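Local coordinates for protein carboxypeptidase D (Drosophila melanogaster, PDB 3MN8) that uses a catalytic zinc ion to release C-terminal arginine or lysine from peptides and proteins, including growth factors, peptide hormones and neuropeptides, at residues 318-321 against 322-325. Residues are numbered along the deposited sequence; the frame is centred on the assembly and turned at random.
Sequences PQEW and QRNK
Glu-320 O takes two hydrogen bonds from Asn-324. Asn-324 N reaches Glu-320 O at 3.1 Å as the regular i to i+4 helical bond. Asn-324 ND2 adds a second, nearly straight bond to Glu-320 O at 2.6 Å, with that oxygen close to the amide plane. With CG beside its own backbone N (chi1 -65°), the Asn-324 side chain leans back toward the preceding turn. At the other end of this amide, OD1 is hydrogen-bonded to Tyr-255 OH, so both ends of the buried group have a partner.

Lys-325 N bonds to Trp-321 O one step further on. Its extended side chain passes over the NE1–CZ2 side of the indole. Lys-325 CG lies above one face, offset toward the rim, 3.6 Å from Trp-321 CZ2. At its end, Lys-325 NZ forms salt bridges with Glu-30 and Glu-32. Trp-321 NE1 also bonds to Glu-32.

Glu-320 bends at chi2 (-65°) and brings OE1 to 3.7 Å from Arg-323 NH1. This is a long salt bridge, with carboxylate and guanidinium nearly perpendicular.

These contacts lie within helix 317-333 of the M14 carboxypeptidase domain. Trp-321 and Asn-324 pack on helix 106-121. The ND2 and OD1 bonds together hold the amide's rotation, while the aliphatic part of Lys-325 packs on the indole and its ammonium group pairs with the N-terminal acids.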
loop_
_atom_site.group_PDB
_atom_site.type_symbol
_atom_site.label_atom_id
_atom_site.label_comp_id
_atom_site.label_asym_id
_atom_site.label_seq_id
_atom_site.Cartn_x
_atom_site.Cartn_y
_atom_site.Cartn_z
ATOM N N PRO A 318 -0.084 22.253 0.855
ATOM C CA PRO A 318 -1.066 22.393 -0.222
ATOM C C PRO A 318 -0.499 22.051 -1.597
ATOM O O PRO A 318 -1.197 21.394 -2.376
ATOM C CB PRO A 318 -1.453 23.861 -0.134
ATOM C CG PRO A 318 -1.303 24.178 1.316
ATOM C CD PRO A 318 -0.076 23.427 1.740
ATOM N N GLN A 319 0.738 22.469 -1.881
ATOM C CA GLN A 319 1.451 22.072 -3.114
ATOM C C GLN A 319 1.665 20.550 -3.256
ATOM O O GLN A 319 1.426 19.953 -4.326
ATOM C CB GLN A 319 2.821 22.763 -3.193
ATOM C CG GLN A 319 2.845 24.070 -3.971
ATOM C CD GLN A 319 3.091 25.272 -3.075
ATOM O OE1 GLN A 319 3.739 26.241 -3.479
ATOM N NE2 GLN A 319 2.579 25.208 -1.844
ATOM N N GLU A 320 2.153 19.936 -2.178
ATOM C CA GLU A 320 2.365 18.499 -2.150
ATOM C C GLU A 320 1.061 17.791 -2.468
ATOM O O GLU A 320 1.049 16.772 -3.167
ATOM C CB GLU A 320 2.898 18.044 -0.787
ATOM C CG GLU A 320 4.227 18.699 -0.377
ATOM C CD GLU A 320 5.410 18.328 -1.286
ATOM O OE1 GLU A 320 5.206 17.626 -2.302
ATOM O OE2 GLU A 320 6.554 18.739 -0.978
ATOM N N TRP A 321 -0.047 18.335 -1.972
ATOM C CA TRP A 321 -1.342 17.729 -2.269
ATOM C C TRP A 321 -1.644 17.717 -3.772
ATOM O O TRP A 321 -2.016 16.679 -4.326
ATOM C CB TRP A 321 -2.490 18.397 -1.500
ATOM C CG TRP A 321 -3.828 17.996 -2.056
ATOM C CD1 TRP A 321 -4.654 18.761 -2.813
ATOM C CD2 TRP A 321 -4.460 16.710 -1.942
ATOM N NE1 TRP A 321 -5.770 18.048 -3.164
ATOM C CE2 TRP A 321 -5.678 16.783 -2.645
ATOM C CE3 TRP A 321 -4.113 15.504 -1.315
ATOM C CZ2 TRP A 321 -6.559 15.696 -2.737
ATOM C CZ3 TRP A 321 -4.994 14.429 -1.403
ATOM C CH2 TRP A 321 -6.201 14.536 -2.106
ATOM N N GLN A 322 -1.475 18.862 -4.429
ATOM C CA GLN A 322 -1.812 18.975 -5.845
ATOM C C GLN A 322 -0.953 18.082 -6.738
ATOM O O GLN A 322 -1.426 17.594 -7.768
ATOM C CB GLN A 322 -1.732 20.422 -6.318
ATOM C CG GLN A 322 -3.014 20.905 -6.957
ATOM C CD GLN A 322 -4.144 21.028 -5.955
ATOM O OE1 GLN A 322 -5.281 20.632 -6.228
ATOM N NE2 GLN A 322 -3.836 21.574 -4.781
ATOM N N ARG A 323 0.299 17.867 -6.344
ATOM C CA ARG A 323 1.199 16.988 -7.100
ATOM C C ARG A 323 0.848 15.506 -6.955
ATOM O O ARG A 323 0.757 14.769 -7.944
ATOM C CB ARG A 323 2.643 17.210 -6.654
ATOM C CG ARG A 323 3.032 18.667 -6.654
ATOM C CD ARG A 323 4.386 18.879 -6.018
ATOM N NE ARG A 323 4.956 20.180 -6.356
ATOM C CZ ARG A 323 6.039 20.675 -5.772
ATOM N NH1 ARG A 323 6.649 19.968 -4.825
ATOM N NH2 ARG A 323 6.508 21.866 -6.128
ATOM N N ASN A 324 0.652 15.072 -5.716
ATOM C CA ASN A 324 0.469 13.663 -5.440
ATOM C C ASN A 324 -0.962 13.216 -5.668
ATOM O O ASN A 324 -1.238 12.020 -5.786
ATOM C CB ASN A 324 0.898 13.354 -4.014
ATOM C CG ASN A 324 2.381 13.577 -3.793
ATOM O OD1 ASN A 324 3.168 12.630 -3.836
ATOM N ND2 ASN A 324 2.774 14.832 -3.558
ATOM N N LYS A 325 -1.870 14.184 -5.733
ATOM C CA LYS A 325 -3.300 13.914 -5.907
ATOM C C LYS A 325 -3.605 12.856 -6.977
ATOM O O LYS A 325 -4.220 11.834 -6.679
ATOM C CB LYS A 325 -4.026 15.220 -6.240
ATOM C CG LYS A 325 -5.539 15.188 -6.127
ATOM C CD LYS A 325 -6.060 16.501 -6.653
ATOM C CE LYS A 325 -7.550 16.625 -6.507
ATOM N NZ LYS A 325 -7.969 17.991 -6.920
#